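Local coordinates for protein similar to yteR (Bacilus subtilis) (Clostridium acetobutylicum, PDB 4WU0) that probably hydrolyses unsaturated rhamnogalacturonan fragments of pectin, as a member of glycoside hydrolase family 105 related to YteR, at residues Arg200-Glu214 with Met269-Tyr282. Numbering follows the deposited sequence.
Sequences RAMGWYVMALADTIE and MIVYALLKGVRLGY
Met269 enters a hole formed by Arg200, Gly203, Trp204 and Met207, a knob-into-hole fit, and can be traced atom by atom. Its CB lies 3.6 Å from Gly203 CA, consistent with the close helix approach there; CG meets Met207 CE; SD passes Gly203 C at 3.5 Å. With chi2 and chi3 both near 180°, the extended chain carries CE over one face of the Trp204 indole, 3.4 Å from the six-membered-ring centroid and 11° off its normal, a CH-pi contact accompanied by a Met-aromatic one from SD. Further along, Asp211 OD1 accepts two bonds: Tyr272 OH donates to its syn lone pair at 2.7 Å, whereas Lys276 NZ comes from above the carboxylate plane. The same ammonium bridges to Glu214 OE1 at 2.6 Å, so a single lysine links two acids one turn apart, which probably favours its own protonated state. Past the Schellman motif at Gly281, Tyr282 receives Ile213 CG2 over one ring face. The axes of segments 200-214 and 269-279 approach to 8.4 Å at 25°, packing helices 199-215 and 264-279 side by side, consistent with this family's (alpha/alpha)6 barrel; helix 129-146 touches Trp204, Met207 and Asp211, while helix 345-360 packs on Met269 and Tyr272.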
ATOM      1  N   ARG A 200       5.608  -7.226   1.555  1.00 11.85           N
ATOM      2  CA  ARG A 200       4.524  -6.329   1.175  1.00 11.42           C
ATOM      3  C   ARG A 200       4.025  -5.493   2.365  1.00 11.25           C
ATOM      4  O   ARG A 200       3.663  -4.335   2.186  1.00 11.82           O
ATOM      5  CB  ARG A 200       3.368  -7.083   0.510  1.00 11.73           C
ATOM      6  CG  ARG A 200       2.181  -6.161   0.246  1.00 12.25           C
ATOM      7  CD  ARG A 200       1.252  -6.568  -0.887  1.00 12.56           C
ATOM      8  NE  ARG A 200       0.426  -7.742  -0.604  1.00 12.63           N
ATOM      9  CZ  ARG A 200       0.449  -8.876  -1.293  1.00 13.89           C
ATOM     10  NH1 ARG A 200      -0.390  -9.843  -0.971  1.00 13.69           N
ATOM     11  NH2 ARG A 200       1.257  -9.043  -2.331  1.00 14.44           N
ATOM     12  N   ALA A 201       4.048  -6.056   3.555  1.00 12.14           N
ATOM     13  CA  ALA A 201       3.625  -5.302   4.738  1.00 12.36           C
ATOM     14  C   ALA A 201       4.530  -4.108   4.986  1.00 12.01           C
ATOM     15  O   ALA A 201       4.047  -2.983   5.240  1.00 12.02           O
ATOM     16  CB  ALA A 201       3.573  -6.186   5.926  1.00 14.40           C
ATOM     17  N   MET A 202       5.842  -4.308   4.921  1.00 12.71           N
ATOM     18  CA  MET A 202       6.729  -3.157   4.991  1.00 13.17           C
ATOM     19  C   MET A 202       6.478  -2.192   3.848  1.00 14.50           C
ATOM     20  O   MET A 202       6.543  -0.992   4.035  1.00 13.66           O
ATOM     21  CB  MET A 202       8.198  -3.572   4.995  1.00 15.23           C
ATOM     22  CG  MET A 202       8.711  -4.021   6.343  1.00 15.44           C
ATOM     23  SD  MET A 202       8.729  -2.713   7.601  1.00 18.35           S
ATOM     24  CE  MET A 202       9.943  -1.542   6.974  1.00 18.12           C
ATOM     25  N   GLY A 203       6.211  -2.708   2.654  1.00 11.46           N
ATOM     26  CA  GLY A 203       5.878  -1.863   1.515  1.00 13.13           C
ATOM     27  C   GLY A 203       4.664  -0.978   1.795  1.00 11.88           C
ATOM     28  O   GLY A 203       4.680   0.211   1.504  1.00 11.45           O
ATOM     29  N   TRP A 204       3.601  -1.550   2.356  1.00 11.13           N
ATOM     30  CA  TRP A 204       2.430  -0.760   2.702  1.00 11.96           C
ATOM     31  C   TRP A 204       2.804   0.390   3.627  1.00 12.13           C
ATOM     32  O   TRP A 204       2.370   1.521   3.441  1.00 12.45           O
ATOM     33  CB  TRP A 204       1.384  -1.599   3.419  1.00 11.97           C
ATOM     34  CG  TRP A 204       0.634  -2.646   2.576  1.00 11.86           C
ATOM     35  CD1 TRP A 204       0.419  -3.956   2.917  1.00 13.03           C
ATOM     36  CD2 TRP A 204      -0.030  -2.460   1.312  1.00 11.61           C
ATOM     37  NE1 TRP A 204      -0.327  -4.580   1.960  1.00 12.88           N
ATOM     38  CE2 TRP A 204      -0.601  -3.692   0.958  1.00 12.26           C
ATOM     39  CE3 TRP A 204      -0.195  -1.377   0.444  1.00 11.64           C
ATOM     40  CZ2 TRP A 204      -1.307  -3.879  -0.219  1.00 12.58           C
ATOM     41  CZ3 TRP A 204      -0.910  -1.567  -0.718  1.00 13.90           C
ATOM     42  CH2 TRP A 204      -1.462  -2.805  -1.036  1.00 15.28           C
ATOM     43  N   TYR A 205       3.603   0.082   4.643  1.00 13.79           N
ATOM     44  CA  TYR A 205       3.917   1.079   5.654  1.00 13.03           C
ATOM     45  C   TYR A 205       4.775   2.206   5.075  1.00 12.04           C
ATOM     46  O   TYR A 205       4.533   3.384   5.373  1.00 12.55           O
ATOM     47  CB  TYR A 205       4.599   0.447   6.870  1.00 13.56           C
ATOM     48  CG  TYR A 205       4.703   1.365   8.064  1.00 12.44           C
ATOM     49  CD1 TYR A 205       3.579   1.762   8.768  1.00 16.14           C
ATOM     50  CD2 TYR A 205       5.934   1.805   8.510  1.00 12.28           C
ATOM     51  CE1 TYR A 205       3.672   2.614   9.879  1.00 14.26           C
ATOM     52  CE2 TYR A 205       6.036   2.627   9.628  1.00 13.56           C
ATOM     53  CZ  TYR A 205       4.905   3.029  10.292  1.00 13.49           C
ATOM     54  OH  TYR A 205       5.006   3.865  11.366  1.00 16.05           O
ATOM     55  N   VAL A 206       5.783   1.877   4.264  1.00 10.77           N
ATOM     56  CA  VAL A 206       6.582   2.959   3.672  1.00 11.98           C
ATOM     57  C   VAL A 206       5.819   3.786   2.631  1.00 12.50           C
ATOM     58  O   VAL A 206       5.981   5.008   2.564  1.00 12.31           O
ATOM     59  CB  VAL A 206       7.979   2.513   3.161  1.00 11.63           C
ATOM     60  CG1 VAL A 206       8.814   2.022   4.322  1.00 14.91           C
ATOM     61  CG2 VAL A 206       7.896   1.457   2.088  1.00 11.92           C
ATOM     62  N   MET A 207       4.950   3.156   1.846  1.00 10.65           N
ATOM     63  CA  MET A 207       4.084   3.935   0.971  1.00 10.79           C
ATOM     64  C   MET A 207       3.170   4.837   1.781  1.00 10.94           C
ATOM     65  O   MET A 207       2.965   6.003   1.422  1.00 11.17           O
ATOM     66  CB  MET A 207       3.210   3.069   0.096  1.00 10.82           C
ATOM     67  CG  MET A 207       2.481   3.869  -0.898  1.00 36.67           C
ATOM     68  SD  MET A 207       1.609   2.780  -2.004  1.00 93.31           S
ATOM     69  CE  MET A 207       2.990   1.920  -2.566  1.00 11.18           C
ATOM     70  N   ALA A 208       2.602   4.282   2.840  1.00 11.75           N
ATOM     71  CA  ALA A 208       1.694   5.025   3.706  1.00 12.65           C
ATOM     72  C   ALA A 208       2.380   6.252   4.275  1.00 14.21           C
ATOM     73  O   ALA A 208       1.790   7.333   4.313  1.00 13.61           O
ATOM     74  CB  ALA A 208       1.177   4.147   4.817  1.00 12.42           C
ATOM     75  N   LEU A 209       3.624   6.093   4.721  1.00 11.27           N
ATOM     76  CA  LEU A 209       4.376   7.221   5.246  1.00 13.15           C
ATOM     77  C   LEU A 209       4.604   8.293   4.176  1.00 14.71           C
ATOM     78  O   LEU A 209       4.307   9.479   4.390  1.00 14.10           O
ATOM     79  CB  LEU A 209       5.714   6.768   5.841  1.00 13.14           C
ATOM     80  CG  LEU A 209       5.646   6.011   7.177  1.00 13.83           C
ATOM     81  CD1 LEU A 209       6.920   5.218   7.426  1.00 13.02           C
ATOM     82  CD2 LEU A 209       5.457   7.003   8.310  1.00 15.30           C
ATOM     83  N   ALA A 210       5.130   7.890   3.030  1.00 12.82           N
ATOM     84  CA  ALA A 210       5.416   8.844   1.975  1.00 14.48           C
ATOM     85  C   ALA A 210       4.154   9.596   1.544  1.00 12.32           C
ATOM     86  O   ALA A 210       4.179  10.809   1.362  1.00 14.65           O
ATOM     87  CB  ALA A 210       6.061   8.152   0.771  1.00 15.28           C
ATOM     88  N   ASP A 211       3.053   8.880   1.378  1.00 11.92           N
ATOM     89  CA  ASP A 211       1.828   9.477   0.884  1.00 12.18           C
ATOM     90  C   ASP A 211       1.141  10.343   1.952  1.00 13.95           C
ATOM     91  O   ASP A 211       0.449  11.322   1.621  1.00 16.86           O
ATOM     92  CB  ASP A 211       0.866   8.405   0.413  1.00 12.07           C
ATOM     93  CG  ASP A 211       1.357   7.638  -0.812  1.00 15.40           C
ATOM     94  OD1 ASP A 211       2.348   8.060  -1.465  1.00 14.40           O
ATOM     95  OD2 ASP A 211       0.696   6.619  -1.157  1.00 14.70           O
ATOM     96  N   THR A 212       1.307   9.985   3.223  1.00 12.23           N
ATOM     97  CA  THR A 212       0.708  10.773   4.297  1.00 12.56           C
ATOM     98  C   THR A 212       1.505  12.054   4.570  1.00 13.07           C
ATOM     99  O   THR A 212       0.943  13.147   4.693  1.00 13.36           O
ATOM    100  CB  THR A 212       0.577   9.942   5.582  1.00 12.46           C
ATOM    101  OG1 THR A 212      -0.394   8.916   5.364  1.00 13.09           O
ATOM    102  CG2 THR A 212       0.133  10.790   6.766  1.00 12.93           C
ATOM    103  N   ILE A 213       2.827  11.931   4.613  1.00 14.51           N
ATOM    104  CA  ILE A 213       3.649  13.088   4.894  1.00 13.87           C
ATOM    105  C   ILE A 213       3.384  14.134   3.822  1.00 13.79           C
ATOM    106  O   ILE A 213       3.344  15.332   4.115  1.00 14.37           O
ATOM    107  CB  ILE A 213       5.156  12.730   4.925  1.00 15.08           C
ATOM    108  CG1 ILE A 213       5.460  11.756   6.057  1.00 15.81           C
ATOM    109  CG2 ILE A 213       6.015  13.986   5.095  1.00 14.50           C
ATOM    110  CD1 ILE A 213       6.790  11.015   5.895  1.00 15.72           C
ATOM    111  N   GLU A 214       3.204  13.675   2.580  1.00 13.72           N
ATOM    112  CA  GLU A 214       2.996  14.571   1.445  1.00 14.07           C
ATOM    113  C   GLU A 214       1.817  15.525   1.646  1.00 15.35           C
ATOM    114  O   GLU A 214       1.872  16.676   1.211  1.00 16.91           O
ATOM    115  CB  GLU A 214       2.833  13.755   0.146  1.00 15.83           C
ATOM    116  CG  GLU A 214       2.702  14.607  -1.108  1.00 17.75           C
ATOM    117  CD  GLU A 214       2.503  13.787  -2.381  1.00 25.10           C
ATOM    118  OE1 GLU A 214       1.860  12.711  -2.323  1.00 26.71           O
ATOM    119  OE2 GLU A 214       2.984  14.234  -3.447  1.00 34.03           O
ATOM    120  N   MET A 269       6.744  -1.483  -4.078  1.00 11.60           N
ATOM    121  CA  MET A 269       6.286  -0.520  -3.073  1.00 11.58           C
ATOM    122  C   MET A 269       7.481   0.173  -2.439  1.00 13.45           C
ATOM    123  O   MET A 269       7.463   1.395  -2.222  1.00 12.96           O
ATOM    124  CB  MET A 269       5.500  -1.225  -1.990  1.00 10.81           C
ATOM    125  CG  MET A 269       4.171  -1.715  -2.422  1.00 10.44           C
ATOM    126  SD  MET A 269       3.296  -2.497  -1.062  1.00 13.08           S
ATOM    127  CE  MET A 269       1.877  -3.087  -1.958  1.00 13.57           C
ATOM    128  N   ILE A 270       8.519  -0.605  -2.164  1.00 12.36           N
ATOM    129  CA  ILE A 270       9.728  -0.063  -1.531  1.00 13.58           C
ATOM    130  C   ILE A 270      10.416   0.897  -2.493  1.00 13.01           C
ATOM    131  O   ILE A 270      10.869   1.969  -2.101  1.00 12.85           O
ATOM    132  CB  ILE A 270      10.675  -1.196  -1.098  1.00 13.23           C
ATOM    133  CG1 ILE A 270      10.004  -1.997   0.013  1.00 12.91           C
ATOM    134  CG2 ILE A 270      12.035  -0.664  -0.653  1.00 14.61           C
ATOM    135  CD1 ILE A 270      10.616  -3.345   0.302  1.00 13.02           C
ATOM    136  N   VAL A 271      10.525   0.511  -3.763  1.00 13.44           N
ATOM    137  CA  VAL A 271      11.161   1.382  -4.755  1.00 13.57           C
ATOM    138  C   VAL A 271      10.384   2.684  -4.930  1.00 12.89           C
ATOM    139  O   VAL A 271      10.967   3.760  -5.036  1.00 13.20           O
ATOM    140  CB  VAL A 271      11.303   0.642  -6.102  1.00 13.02           C
ATOM    141  CG1 VAL A 271      11.756   1.603  -7.222  1.00 13.29           C
ATOM    142  CG2 VAL A 271      12.321  -0.487  -5.929  1.00 15.99           C
ATOM    143  N   TYR A 272       9.067   2.599  -4.954  1.00 12.75           N
ATOM    144  CA  TYR A 272       8.218   3.784  -5.023  1.00 11.57           C
ATOM    145  C   TYR A 272       8.503   4.721  -3.860  1.00 12.26           C
ATOM    146  O   TYR A 272       8.668   5.918  -4.055  1.00 13.13           O
ATOM    147  CB  TYR A 272       6.758   3.357  -4.994  1.00 13.19           C
ATOM    148  CG  TYR A 272       5.775   4.478  -4.730  1.00 12.58           C
ATOM    149  CD1 TYR A 272       5.415   5.363  -5.731  1.00 14.32           C
ATOM    150  CD2 TYR A 272       5.224   4.655  -3.476  1.00 16.05           C
ATOM    151  CE1 TYR A 272       4.498   6.379  -5.494  1.00 15.61           C
ATOM    152  CE2 TYR A 272       4.307   5.657  -3.231  1.00 14.95           C
ATOM    153  CZ  TYR A 272       3.941   6.504  -4.239  1.00 15.05           C
ATOM    154  OH  TYR A 272       3.012   7.477  -3.977  1.00 16.09           O
ATOM    155  N   ALA A 273       8.512   4.181  -2.650  1.00 13.60           N
ATOM    156  CA  ALA A 273       8.772   5.004  -1.470  1.00 12.19           C
ATOM    157  C   ALA A 273      10.171   5.635  -1.483  1.00 15.93           C
ATOM    158  O   ALA A 273      10.338   6.784  -1.055  1.00 17.68           O
ATOM    159  CB  ALA A 273       8.548   4.193  -0.203  1.00 15.41           C
ATOM    160  N   LEU A 274      11.171   4.890  -1.947  1.00 15.50           N
ATOM    161  CA  LEU A 274      12.522   5.444  -2.068  1.00 13.79           C
ATOM    162  C   LEU A 274      12.519   6.618  -3.018  1.00 14.23           C
ATOM    163  O   LEU A 274      13.070   7.690  -2.720  1.00 15.58           O
ATOM    164  CB  LEU A 274      13.525   4.403  -2.579  1.00 15.30           C
ATOM    165  CG  LEU A 274      13.880   3.211  -1.702  1.00 20.08           C
ATOM    166  CD1 LEU A 274      14.770   2.232  -2.478  1.00 21.66           C
ATOM    167  CD2 LEU A 274      14.594   3.664  -0.443  1.00 28.07           C
ATOM    168  N   LEU A 275      11.928   6.415  -4.188  1.00 15.87           N
ATOM    169  CA  LEU A 275      11.931   7.429  -5.229  1.00 16.41           C
ATOM    170  C   LEU A 275      11.140   8.660  -4.805  1.00 13.15           C
ATOM    171  O   LEU A 275      11.598   9.791  -4.943  1.00 15.34           O
ATOM    172  CB  LEU A 275      11.378   6.877  -6.542  1.00 15.03           C
ATOM    173  CG  LEU A 275      12.337   5.927  -7.290  1.00 15.35           C
ATOM    174  CD1 LEU A 275      11.552   5.128  -8.323  1.00 17.56           C
ATOM    175  CD2 LEU A 275      13.502   6.662  -7.931  1.00 18.56           C
ATOM    176  N   LYS A 276       9.931   8.443  -4.296  1.00 14.32           N
ATOM    177  CA  LYS A 276       9.100   9.565  -3.867  1.00 15.21           C
ATOM    178  C   LYS A 276       9.707  10.286  -2.670  1.00 15.09           C
ATOM    179  O   LYS A 276       9.669  11.514  -2.583  1.00 14.76           O
ATOM    180  CB  LYS A 276       7.696   9.059  -3.505  1.00 14.18           C
ATOM    181  CG  LYS A 276       6.763  10.154  -3.056  1.00 14.59           C
ATOM    182  CD  LYS A 276       5.298   9.709  -3.087  1.00 14.37           C
ATOM    183  CE  LYS A 276       4.359  10.810  -2.663  1.00 18.32           C
ATOM    184  NZ  LYS A 276       2.960  10.460  -2.968  1.00 19.64           N
ATOM    185  N   GLY A 277      10.294   9.515  -1.756  1.00 15.31           N
ATOM    186  CA  GLY A 277      10.934  10.095  -0.584  1.00 17.63           C
ATOM    187  C   GLY A 277      12.090  10.999  -0.969  1.00 17.82           C
ATOM    188  O   GLY A 277      12.266  12.071  -0.390  1.00 17.29           O
ATOM    189  N   VAL A 278      12.872  10.595  -1.966  1.00 16.77           N
ATOM    190  CA  VAL A 278      13.944  11.459  -2.453  1.00 15.37           C
ATOM    191  C   VAL A 278      13.376  12.710  -3.126  1.00 20.99           C
ATOM    192  O   VAL A 278      13.865  13.831  -2.899  1.00 19.58           O
ATOM    193  CB  VAL A 278      14.883  10.698  -3.438  1.00 15.24           C
ATOM    194  CG1 VAL A 278      15.851  11.657  -4.119  1.00 18.26           C
ATOM    195  CG2 VAL A 278      15.640   9.583  -2.711  1.00 17.28           C
ATOM    196  N   ARG A 279      12.352  12.526  -3.960  1.00 14.87           N
ATOM    197  CA  ARG A 279      11.768  13.636  -4.705  1.00 16.64           C
ATOM    198  C   ARG A 279      11.240  14.738  -3.794  1.00 17.66           C
ATOM    199  O   ARG A 279      11.396  15.922  -4.082  1.00 18.88           O
ATOM    200  CB  ARG A 279      10.636  13.145  -5.618  1.00 17.83           C
ATOM    201  CG  ARG A 279       9.912  14.287  -6.334  1.00 19.41           C
ATOM    202  CD  ARG A 279       8.950  13.797  -7.429  1.00 24.50           C
ATOM    203  NE  ARG A 279       7.860  12.960  -6.929  1.00 21.37           N
ATOM    204  CZ  ARG A 279       6.754  13.422  -6.352  1.00 19.60           C
ATOM    205  NH1 ARG A 279       5.808  12.586  -5.951  1.00 21.71           N
ATOM    206  NH2 ARG A 279       6.573  14.731  -6.161  1.00 23.53           N
ATOM    207  N   LEU A 280      10.609  14.340  -2.695  1.00 15.70           N
ATOM    208  CA  LEU A 280      10.030  15.304  -1.776  1.00 15.62           C
ATOM    209  C   LEU A 280      11.024  15.780  -0.695  1.00 15.94           C
ATOM    210  O   LEU A 280      10.689  16.637   0.129  1.00 18.41           O
ATOM    211  CB  LEU A 280       8.763  14.719  -1.159  1.00 17.58           C
ATOM    212  CG  LEU A 280       7.619  14.561  -2.174  1.00 20.24           C
ATOM    213  CD1 LEU A 280       6.520  13.701  -1.600  1.00 20.96           C
ATOM    214  CD2 LEU A 280       7.055  15.921  -2.608  1.00 25.49           C
ATOM    215  N   GLY A 281      12.231  15.230  -0.698  1.00 16.08           N
ATOM    216  CA  GLY A 281      13.248  15.646   0.258  1.00 17.70           C
ATOM    217  C   GLY A 281      13.221  14.925   1.599  1.00 16.79           C
ATOM    218  O   GLY A 281      13.979  15.305   2.510  1.00 18.78           O
ATOM    219  N   TYR A 282      12.375  13.896   1.728  1.00 17.85           N
ATOM    220  CA  TYR A 282      12.295  13.157   2.976  1.00 16.03           C
ATOM    221  C   TYR A 282      13.527  12.297   3.167  1.00 17.57           C
ATOM    222  O   TYR A 282      13.964  12.075   4.300  1.00 19.08           O
ATOM    223  CB  TYR A 282      11.050  12.267   3.050  1.00 17.17           C
ATOM    224  CG  TYR A 282       9.754  12.944   2.714  1.00 17.14           C
ATOM    225  CD1 TYR A 282       9.591  14.302   2.874  1.00 17.97           C
ATOM    226  CD2 TYR A 282       8.679  12.209   2.237  1.00 18.68           C
ATOM    227  CE1 TYR A 282       8.395  14.911   2.557  1.00 17.87           C
ATOM    228  CE2 TYR A 282       7.496  12.804   1.922  1.00 16.93           C
ATOM    229  CZ  TYR A 282       7.351  14.158   2.082  1.00 17.94           C
ATOM    230  OH  TYR A 282       6.160  14.795   1.769  1.00 19.41           O
TER
HETATM  231  O   HOH W   1       4.084  16.173  -4.580  1.00 37.34           O
HETATM  232  O   HOH W   2       2.928  12.957  -5.509  1.00 42.24           O